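Local structure of glucose-binding protein (Thermus thermophilus HB27, 2B3F) at residues F6-G11 and T62-A67; P115-R120 and M275-F280; K195-K200 and A376-Q381. The protein binds glucose and galactose in the bacterial periplasm and probably hands the sugar to a binding-protein-dependent transport system. All coordinates share one frame; numbering follows the deposited sequence.

Contacts 1 and 2 lie in the buried core and contact 3 near the surface, its centre about 31 and 29 Å from theirs. The first two share one mixed sheet in which strands 62-66 and 272-280 are neighbours: Ser279 OG bonds to Val65 O, Ala67 N to Ser277 O, and both contacts reach the galactose. Their chemistry is that of strand ends turning into a sugar site, parallel in contact 1 and antiparallel in contact 2, with indoles, amides, imidazoles and a carboxylate fixed by buried hydrogen bonds. Contact 3 instead packs a turn against helix 373-387 through small alanines, one phenylalanine ring and a single glutamine-to-backbone bond, away from the ligand.

Contact 1 (F6-G11 and T62-A67); sequences FSWWAG and TFQVHA. With GAL (beta-D-galactopyranose), chain G.
Gln64 reaches from strand 62-66 into the space between Trp8 and Trp9, just past the point where strand 2-7 ends. Its CB lies 3.7 Å from Phe6 O and close to Ser7 CA. With CG anti to the backbone N (chi1 -178°) and the chain extended beyond it, the side chain runs straight out between the two indoles. CG sits over the six-membered ring of Trp8 in a CH-pi contact, 4.2 Å from the ring centroid. The amide then stacks on the Trp8 face, the two planes 17° apart, and lies more obliquely against a face of Trp9. At the tip, Gln64 OE1 accepts a nearly straight bond from Trp8 N at 2.9 Å. Gln64 NE2 lies 3.3 Å from Trp8 CZ2 and donates to Asp278 OD1. The amide is thereby held at both ends, and its rotation is fixed.

Behind it, Phe6 N bonds to Thr62 O and Gln64 N to Phe6 O (2.8 Å), the parallel ladder in which Phe6 pairs with Phe63. Beyond it, Trp8 turns its edge toward the face of His66 in an offset edge-to-face pair, planes at 71°. Ser7 OG accepts from Trp9 N, an ST turn that shapes the exit from the strand. The rings then meet the sugar: Trp9 NE1 donates to galactose O3 at 3.0 Å, Trp8 NE1 to O5 at 3.3 Å, and His66 NE2 to O2 at 2.8 Å, with Glu70 holding His66 ND1. Aromatic and polar groups clustered at the carboxyl ends of parallel strands form the sugar pocket of a periplasmic binding protein.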
loop_
_atom_site.group_PDB
_atom_site.type_symbol
_atom_site.label_atom_id
_atom_site.label_comp_id
_atom_site.label_asym_id
_atom_site.label_seq_id
_atom_site.Cartn_x
_atom_site.Cartn_y
_atom_site.Cartn_z
ATOM N N PHE A 6 0.018 16.548 -6.410
ATOM C CA PHE A 6 0.048 15.424 -7.344
ATOM C C PHE A 6 -0.143 14.123 -6.553
ATOM O O PHE A 6 0.515 13.886 -5.544
ATOM C CB PHE A 6 1.375 15.463 -8.098
ATOM C CG PHE A 6 1.506 14.458 -9.227
ATOM C CD1 PHE A 6 1.423 14.877 -10.550
ATOM C CD2 PHE A 6 1.790 13.121 -8.965
ATOM C CE1 PHE A 6 1.568 13.963 -11.610
ATOM C CE2 PHE A 6 1.958 12.212 -10.032
ATOM C CZ PHE A 6 1.842 12.652 -11.339
ATOM N N SER A 7 -1.074 13.277 -6.987
ATOM C CA SER A 7 -1.367 12.031 -6.285
ATOM C C SER A 7 -2.113 11.087 -7.231
ATOM O O SER A 7 -2.421 11.450 -8.378
ATOM C CB SER A 7 -2.231 12.276 -5.034
ATOM O OG SER A 7 -3.612 12.455 -5.351
ATOM N N TRP A 8 -2.416 9.901 -6.725
ATOM C CA TRP A 8 -3.323 8.996 -7.446
ATOM C C TRP A 8 -4.641 8.785 -6.735
ATOM O O TRP A 8 -5.348 7.778 -6.961
ATOM C CB TRP A 8 -2.620 7.687 -7.815
ATOM C CG TRP A 8 -2.133 6.789 -6.760
ATOM C CD1 TRP A 8 -2.798 5.743 -6.178
ATOM C CD2 TRP A 8 -0.798 6.744 -6.239
ATOM N NE1 TRP A 8 -1.967 5.063 -5.302
ATOM C CE2 TRP A 8 -0.731 5.659 -5.333
ATOM C CE3 TRP A 8 0.348 7.521 -6.446
ATOM C CZ2 TRP A 8 0.440 5.344 -4.630
ATOM C CZ3 TRP A 8 1.491 7.211 -5.754
ATOM C CH2 TRP A 8 1.532 6.138 -4.862
ATOM N N TRP A 9 -5.025 9.757 -5.902
ATOM C CA TRP A 9 -6.227 9.605 -5.137
ATOM C C TRP A 9 -7.454 10.149 -5.888
ATOM O O TRP A 9 -8.132 11.069 -5.465
ATOM C CB TRP A 9 -6.028 10.232 -3.757
ATOM C CG TRP A 9 -5.100 9.443 -2.901
ATOM C CD1 TRP A 9 -4.914 8.079 -2.883
ATOM C CD2 TRP A 9 -4.216 9.979 -1.912
ATOM N NE1 TRP A 9 -3.964 7.747 -1.942
ATOM C CE2 TRP A 9 -3.529 8.894 -1.329
ATOM C CE3 TRP A 9 -3.948 11.273 -1.463
ATOM C CZ2 TRP A 9 -2.599 9.067 -0.309
ATOM C CZ3 TRP A 9 -2.990 11.448 -0.469
ATOM C CH2 TRP A 9 -2.355 10.354 0.112
ATOM N N ALA A 10 -7.715 9.533 -7.034
ATOM C CA ALA A 10 -8.821 9.908 -7.897
ATOM C C ALA A 10 -10.081 9.148 -7.527
ATOM O O ALA A 10 -10.046 8.096 -6.874
ATOM C CB ALA A 10 -8.439 9.604 -9.328
ATOM N N GLY A 11 -11.221 9.675 -7.983
ATOM C CA GLY A 11 -12.467 8.990 -7.837
ATOM C C GLY A 11 -12.776 8.711 -6.394
ATOM O O GLY A 11 -12.660 9.615 -5.538
ATOM N N THR A 62 4.181 19.305 -4.864
ATOM C CA THR A 62 4.388 18.182 -3.973
ATOM C C THR A 62 3.723 16.975 -4.634
ATOM O O THR A 62 2.781 17.131 -5.439
ATOM C CB THR A 62 3.787 18.441 -2.570
ATOM O OG1 THR A 62 4.160 17.390 -1.669
ATOM C CG2 THR A 62 2.251 18.586 -2.618
ATOM N N PHE A 63 4.229 15.788 -4.322
ATOM C CA PHE A 63 3.646 14.571 -4.905
ATOM C C PHE A 63 3.584 13.431 -3.900
ATOM O O PHE A 63 4.462 13.257 -3.025
ATOM C CB PHE A 63 4.366 14.152 -6.186
ATOM C CG PHE A 63 5.827 13.833 -6.005
ATOM C CD1 PHE A 63 6.251 12.583 -5.556
ATOM C CD2 PHE A 63 6.787 14.773 -6.359
ATOM C CE1 PHE A 63 7.606 12.290 -5.415
ATOM C CE2 PHE A 63 8.138 14.485 -6.234
ATOM C CZ PHE A 63 8.556 13.241 -5.769
ATOM N N GLN A 64 2.511 12.666 -4.006
ATOM C CA GLN A 64 2.354 11.459 -3.225
ATOM C C GLN A 64 3.484 10.477 -3.544
ATOM O O GLN A 64 3.790 10.191 -4.706
ATOM C CB GLN A 64 1.012 10.808 -3.556
ATOM C CG GLN A 64 0.717 9.571 -2.773
ATOM C CD GLN A 64 -0.561 8.847 -3.258
ATOM O OE1 GLN A 64 -1.288 9.371 -4.091
ATOM N NE2 GLN A 64 -0.814 7.667 -2.720
ATOM N N VAL A 65 4.124 9.983 -2.498
ATOM C CA VAL A 65 5.246 9.076 -2.647
ATOM C C VAL A 65 5.344 8.164 -1.444
ATOM O O VAL A 65 5.102 8.552 -0.305
ATOM C CB VAL A 65 6.563 9.849 -2.865
ATOM C CG1 VAL A 65 6.851 10.787 -1.699
ATOM C CG2 VAL A 65 7.743 8.910 -3.164
ATOM N N HIS A 66 5.692 6.919 -1.709
ATOM C CA HIS A 66 5.812 5.956 -0.660
ATOM C C HIS A 66 7.099 6.101 0.132
ATOM O O HIS A 66 8.184 6.173 -0.432
ATOM C CB HIS A 66 5.750 4.529 -1.213
ATOM C CG HIS A 66 4.383 4.128 -1.660
ATOM N ND1 HIS A 66 4.140 3.594 -2.902
ATOM C CD2 HIS A 66 3.190 4.180 -1.029
ATOM C CE1 HIS A 66 2.853 3.319 -3.015
ATOM N NE2 HIS A 66 2.251 3.657 -1.891
ATOM N N ALA A 67 6.962 6.052 1.446
ATOM C CA ALA A 67 8.145 6.036 2.317
ATOM C C ALA A 67 8.944 4.759 2.070
ATOM O O ALA A 67 8.370 3.668 1.927
ATOM C CB ALA A 67 7.731 6.119 3.768
HETATM C C1 GAL G . -1.264 2.427 -2.542
HETATM C C2 GAL G . -1.376 3.775 -1.818
HETATM C C3 GAL G . -2.738 3.957 -1.162
HETATM C C4 GAL G . -3.870 3.699 -2.158
HETATM C C5 GAL G . -3.587 2.366 -2.894
HETATM C C6 GAL G . -4.637 1.981 -3.948
HETATM O O1 GAL G . -0.038 2.302 -3.196
HETATM O O2 GAL G . -0.308 3.883 -0.863
HETATM O O3 GAL G . -2.856 5.274 -0.642
HETATM O O4 GAL G . -3.924 4.798 -3.028
HETATM O O5 GAL G . -2.320 2.365 -3.508
HETATM O O6 GAL G . -4.537 2.807 -5.069
#

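Contact 2 (P115-R120 and M275-F280); sequences PVNIHR and MLSDSF. With GAL (beta-D-galactopyranose), chain G.
Asn117 and Asp278 grip each other through two hydrogen bonds. Asn117 CG stands between its backbone N and carbonyl carbon (chi1 67°), which swings the amide across to the other strand. There OD1 receives Asp278 N at 2.8 Å, in the carbonyl plane, and ND2 gives a straight bond to the anti lone pair of Asp278 OD2 at 2.9 Å. The carboxylate, turned 48° from the amide, is left facing the sugar: galactose O2 donates to OD1 and O3 to OD2, each at 2.6 Å. With Gln64 behind OD1, protein amides steady both oxygens.

Alongside, Asp278 OD2 meets the edge of the His119 ring at CD2, the planes nearly perpendicular. Asp243 and Lys312 hold the two ring nitrogens. Leu276 CG lies 3.6 Å from His119 CB, and its CD1 branch reaches galactose O2. On the backbone, His119 and Leu276 form a hydrogen-bonded antiparallel pair. Ser277 OG, anti to its own N (chi1 176°), donates to Asn117 O at 2.7 Å where the ladder is interrupted and its register shifts by one. An interrupted antiparallel ladder thus presents a second-shell asparagine and a first-shell aspartate to the galactose pocket.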
loop_
_atom_site.group_PDB
_atom_site.type_symbol
_atom_site.label_atom_id
_atom_site.label_comp_id
_atom_site.label_asym_id
_atom_site.label_seq_id
_atom_site.Cartn_x
_atom_site.Cartn_y
_atom_site.Cartn_z
ATOM N N PRO A 115 5.354 11.682 6.263
ATOM C CA PRO A 115 4.310 10.650 6.238
ATOM C C PRO A 115 2.953 11.160 6.691
ATOM O O PRO A 115 2.861 11.880 7.692
ATOM C CB PRO A 115 4.826 9.577 7.190
ATOM C CG PRO A 115 6.214 9.981 7.555
ATOM C CD PRO A 115 6.377 11.413 7.298
ATOM N N VAL A 116 1.902 10.802 5.962
ATOM C CA VAL A 116 0.547 11.194 6.324
ATOM C C VAL A 116 -0.247 10.073 6.975
ATOM O O VAL A 116 -1.254 10.321 7.622
ATOM C CB VAL A 116 -0.216 11.805 5.131
ATOM C CG1 VAL A 116 -0.497 10.784 4.049
ATOM C CG2 VAL A 116 -1.538 12.458 5.613
ATOM N N ASN A 117 0.199 8.834 6.788
ATOM C CA ASN A 117 -0.551 7.685 7.219
ATOM C C ASN A 117 0.316 6.440 7.345
ATOM O O ASN A 117 1.532 6.455 7.076
ATOM C CB ASN A 117 -1.723 7.423 6.244
ATOM C CG ASN A 117 -1.258 6.979 4.858
ATOM O OD1 ASN A 117 -0.087 6.729 4.636
ATOM N ND2 ASN A 117 -2.205 6.870 3.920
ATOM N N ILE A 118 -0.337 5.379 7.773
ATOM C CA ILE A 118 0.169 4.019 7.681
ATOM C C ILE A 118 -0.974 3.172 7.105
ATOM O O ILE A 118 -2.077 3.140 7.648
ATOM C CB ILE A 118 0.569 3.440 9.062
ATOM C CG1 ILE A 118 1.698 4.264 9.705
ATOM C CG2 ILE A 118 0.955 1.988 8.955
ATOM C CD1 ILE A 118 3.045 4.158 9.053
ATOM N N HIS A 119 -0.714 2.508 5.975
ATOM C CA HIS A 119 -1.601 1.461 5.489
ATOM C C HIS A 119 -0.979 0.083 5.769
ATOM O O HIS A 119 0.249 -0.072 5.877
ATOM C CB HIS A 119 -1.871 1.577 3.972
ATOM C CG HIS A 119 -3.008 2.487 3.573
ATOM N ND1 HIS A 119 -4.325 2.238 3.890
ATOM C CD2 HIS A 119 -3.013 3.603 2.802
ATOM C CE1 HIS A 119 -5.087 3.172 3.338
ATOM N NE2 HIS A 119 -4.313 4.013 2.678
ATOM N N ARG A 120 -1.848 -0.912 5.853
ATOM C CA ARG A 120 -1.468 -2.309 5.992
ATOM C C ARG A 120 -1.796 -3.037 4.687
ATOM O O ARG A 120 -2.922 -2.913 4.174
ATOM C CB ARG A 120 -2.280 -2.956 7.099
ATOM C CG ARG A 120 -1.815 -4.343 7.434
ATOM C CD ARG A 120 -2.501 -4.860 8.665
ATOM N NE ARG A 120 -1.957 -6.137 9.074
ATOM C CZ ARG A 120 -2.298 -6.752 10.200
ATOM N NH1 ARG A 120 -3.182 -6.204 11.000
ATOM N NH2 ARG A 120 -1.742 -7.898 10.531
ATOM N N MET A 275 3.592 -3.043 6.339
ATOM C CA MET A 275 3.198 -1.644 6.250
ATOM C C MET A 275 3.630 -0.987 4.955
ATOM O O MET A 275 4.502 -1.488 4.227
ATOM C CB MET A 275 3.769 -0.835 7.438
ATOM C CG MET A 275 5.271 -0.751 7.472
ATOM S SD MET A 275 6.048 0.483 6.388
ATOM C CE MET A 275 5.500 2.041 7.121
ATOM N N LEU A 276 2.995 0.151 4.689
ATOM C CA LEU A 276 3.433 1.132 3.711
ATOM C C LEU A 276 2.986 2.489 4.249
ATOM O O LEU A 276 2.142 2.550 5.159
ATOM C CB LEU A 276 2.788 0.865 2.328
ATOM C CG LEU A 276 1.260 0.829 2.338
ATOM C CD1 LEU A 276 0.662 1.810 1.347
ATOM C CD2 LEU A 276 0.692 -0.594 2.181
ATOM N N SER A 277 3.511 3.557 3.677
ATOM C CA SER A 277 3.149 4.895 4.134
ATOM C C SER A 277 3.160 5.869 2.983
ATOM O O SER A 277 4.149 5.974 2.268
ATOM C CB SER A 277 4.112 5.362 5.238
ATOM O OG SER A 277 3.811 6.694 5.612
ATOM N N ASP A 278 2.026 6.545 2.789
ATOM C CA ASP A 278 1.903 7.631 1.852
ATOM C C ASP A 278 2.524 8.870 2.489
ATOM O O ASP A 278 2.257 9.152 3.652
ATOM C CB ASP A 278 0.434 7.883 1.528
ATOM C CG ASP A 278 -0.213 6.705 0.773
ATOM O OD1 ASP A 278 0.379 6.312 -0.258
ATOM O OD2 ASP A 278 -1.264 6.207 1.225
ATOM N N SER A 279 3.350 9.567 1.725
ATOM C CA SER A 279 4.075 10.740 2.197
ATOM C C SER A 279 4.135 11.806 1.105
ATOM O O SER A 279 3.897 11.525 -0.074
ATOM C CB SER A 279 5.475 10.311 2.683
ATOM O OG SER A 279 6.371 10.045 1.635
ATOM N N PHE A 280 4.456 13.039 1.511
ATOM C CA PHE A 280 4.639 14.149 0.591
ATOM C C PHE A 280 5.967 14.827 0.894
ATOM O O PHE A 280 6.294 15.008 2.062
ATOM C CB PHE A 280 3.519 15.174 0.742
ATOM C CG PHE A 280 2.199 14.708 0.179
ATOM C CD1 PHE A 280 1.877 14.936 -1.158
ATOM C CD2 PHE A 280 1.288 14.054 0.988
ATOM C CE1 PHE A 280 0.650 14.496 -1.680
ATOM C CE2 PHE A 280 0.063 13.620 0.481
ATOM C CZ PHE A 280 -0.240 13.843 -0.876
HETATM C C1 GAL G . -1.264 2.427 -2.542
HETATM C C2 GAL G . -1.376 3.775 -1.818
HETATM C C3 GAL G . -2.738 3.957 -1.162
HETATM C C4 GAL G . -3.870 3.699 -2.158
HETATM C C5 GAL G . -3.587 2.366 -2.894
HETATM C C6 GAL G . -4.637 1.981 -3.948
HETATM O O1 GAL G . -0.038 2.302 -3.196
HETATM O O2 GAL G . -0.308 3.883 -0.863
HETATM O O3 GAL G . -2.856 5.274 -0.642
HETATM O O4 GAL G . -3.924 4.798 -3.028
HETATM O O5 GAL G . -2.320 2.365 -3.508
HETATM O O6 GAL G . -4.537 2.807 -5.069
#

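Contact 3 (K195-K200 and A376-Q381); sequences KFTDPK and AANAAQ
One face of the Phe196 ring receives the Ala380 methyl in a CH-pi contact, CB lying 4.1 Å from the ring centroid. At the edge, in the plane of the ring, comes Gln381 OE1, 3.6 Å from Phe196 CD2. The Gln381 amide is turned 49° from the ring, and Lys195 CE passes 3.3 Å from its CD, the two side chains crossing at about a right angle. Trp190 adds an edge-to-face ring contact with Phe196 from helix 166-190.

Gln381 carries the polar link. CG leaves anti to the backbone N (chi1 -168°) and the chain then bends at chi2 (61°), which folds OE1 back over the turn to accept Phe196 N at 2.7 Å. Its other end, NE2, bonds to Asp385 a turn further along the helix, so both ends of the amide are engaged.

Residues Lys195 to Asp198 form a type I beta turn leading straight into helix 199-212, with Asp198 as N-cap: its OD1 accepts Lys200 N. Helix 373-387 packs across this turn through alanines, whose small size allows close approach; Ala377 CB comes within 3.3 Å of Phe196 O. Replacing Gln381 with an alanine would probably leave Phe196 N without its side-chain acceptor and open a gap beneath Lys195. Farther out, the Thr197 CG2 methyl rests against Gln381 CB. Thr197 CG2 also packs 3.2 Å from Asn378 OD1, an oxygen whose hydrogen bond comes from Gln374 NE2.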
loop_
_atom_site.group_PDB
_atom_site.type_symbol
_atom_site.label_atom_id
_atom_site.label_comp_id
_atom_site.label_asym_id
_atom_site.label_seq_id
_atom_site.Cartn_x
_atom_site.Cartn_y
_atom_site.Cartn_z
ATOM N N LYS A 195 18.309 -15.209 -1.794
ATOM C CA LYS A 195 18.060 -15.141 -3.222
ATOM C C LYS A 195 16.628 -15.591 -3.528
ATOM O O LYS A 195 16.067 -16.445 -2.830
ATOM C CB LYS A 195 19.065 -16.005 -3.993
ATOM C CG LYS A 195 20.499 -15.468 -3.955
ATOM C CD LYS A 195 21.416 -16.130 -5.001
ATOM C CE LYS A 195 21.089 -15.663 -6.444
ATOM N NZ LYS A 195 22.064 -16.038 -7.551
ATOM N N PHE A 196 16.057 -15.000 -4.581
ATOM C CA PHE A 196 14.730 -15.376 -5.067
ATOM C C PHE A 196 14.702 -16.814 -5.581
ATOM O O PHE A 196 13.662 -17.440 -5.604
ATOM C CB PHE A 196 14.267 -14.415 -6.168
ATOM C CG PHE A 196 13.948 -13.033 -5.658
ATOM C CD1 PHE A 196 12.675 -12.730 -5.216
ATOM C CD2 PHE A 196 14.931 -12.060 -5.585
ATOM C CE1 PHE A 196 12.382 -11.456 -4.733
ATOM C CE2 PHE A 196 14.642 -10.797 -5.084
ATOM C CZ PHE A 196 13.375 -10.510 -4.664
ATOM N N THR A 197 15.863 -17.312 -5.980
ATOM C CA THR A 197 16.025 -18.678 -6.458
ATOM C C THR A 197 16.270 -19.692 -5.334
ATOM O O THR A 197 16.365 -20.886 -5.599
ATOM C CB THR A 197 17.191 -18.764 -7.445
ATOM O OG1 THR A 197 18.346 -18.154 -6.860
ATOM C CG2 THR A 197 16.854 -18.062 -8.738
ATOM N N ASP A 198 16.370 -19.234 -4.092
ATOM C CA ASP A 198 16.425 -20.156 -2.956
ATOM C C ASP A 198 15.138 -20.970 -2.903
ATOM O O ASP A 198 14.042 -20.422 -3.083
ATOM C CB ASP A 198 16.585 -19.413 -1.633
ATOM C CG ASP A 198 16.887 -20.357 -0.476
ATOM O OD1 ASP A 198 15.953 -20.952 0.102
ATOM O OD2 ASP A 198 18.081 -20.495 -0.165
ATOM N N PRO A 199 15.252 -22.296 -2.647
ATOM C CA PRO A 199 14.041 -23.119 -2.503
ATOM C C PRO A 199 12.945 -22.534 -1.619
ATOM O O PRO A 199 11.764 -22.680 -1.934
ATOM C CB PRO A 199 14.600 -24.446 -1.956
ATOM C CG PRO A 199 15.927 -24.537 -2.617
ATOM C CD PRO A 199 16.475 -23.119 -2.562
ATOM N N LYS A 200 13.322 -21.882 -0.519
ATOM C CA LYS A 200 12.340 -21.255 0.367
ATOM C C LYS A 200 11.516 -20.205 -0.390
ATOM O O LYS A 200 10.308 -20.122 -0.208
ATOM C CB LYS A 200 13.025 -20.605 1.584
ATOM C CG LYS A 200 13.578 -21.640 2.591
ATOM C CD LYS A 200 14.239 -21.017 3.835
ATOM C CE LYS A 200 15.549 -20.305 3.522
ATOM N NZ LYS A 200 16.141 -19.655 4.743
ATOM N N ALA A 376 9.559 -18.016 -12.556
ATOM C CA ALA A 376 9.211 -16.739 -11.888
ATOM C C ALA A 376 10.332 -16.370 -10.937
ATOM O O ALA A 376 10.783 -15.220 -10.902
ATOM C CB ALA A 376 7.920 -16.866 -11.125
ATOM N N ALA A 377 10.770 -17.352 -10.156
ATOM C CA ALA A 377 11.867 -17.135 -9.213
ATOM C C ALA A 377 13.148 -16.682 -9.923
ATOM O O ALA A 377 13.834 -15.712 -9.506
ATOM C CB ALA A 377 12.118 -18.390 -8.400
ATOM N N ASN A 378 13.481 -17.391 -11.001
ATOM C CA ASN A 378 14.651 -17.061 -11.784
ATOM C C ASN A 378 14.553 -15.659 -12.373
ATOM O O ASN A 378 15.555 -14.935 -12.415
ATOM C CB ASN A 378 14.851 -18.067 -12.921
ATOM C CG ASN A 378 15.266 -19.457 -12.428
ATOM O OD1 ASN A 378 15.606 -19.640 -11.259
ATOM N ND2 ASN A 378 15.213 -20.455 -13.332
ATOM N N ALA A 379 13.352 -15.294 -12.826
ATOM C CA ALA A 379 13.101 -13.962 -13.387
ATOM C C ALA A 379 13.292 -12.858 -12.341
ATOM O O ALA A 379 13.931 -11.855 -12.608
ATOM C CB ALA A 379 11.721 -13.874 -13.987
ATOM N N ALA A 380 12.752 -13.059 -11.144
ATOM C CA ALA A 380 12.894 -12.056 -10.083
ATOM C C ALA A 380 14.355 -11.912 -9.721
ATOM O O ALA A 380 14.824 -10.801 -9.471
ATOM C CB ALA A 380 12.078 -12.448 -8.866
ATOM N N GLN A 381 15.086 -13.030 -9.693
ATOM C CA GLN A 381 16.529 -12.955 -9.405
ATOM C C GLN A 381 17.310 -12.191 -10.495
ATOM O O GLN A 381 18.207 -11.415 -10.197
ATOM C CB GLN A 381 17.144 -14.343 -9.204
ATOM C CG GLN A 381 18.571 -14.301 -8.623
ATOM C CD GLN A 381 18.605 -13.631 -7.257
ATOM O OE1 GLN A 381 17.841 -14.004 -6.365
ATOM N NE2 GLN A 381 19.466 -12.635 -7.098
#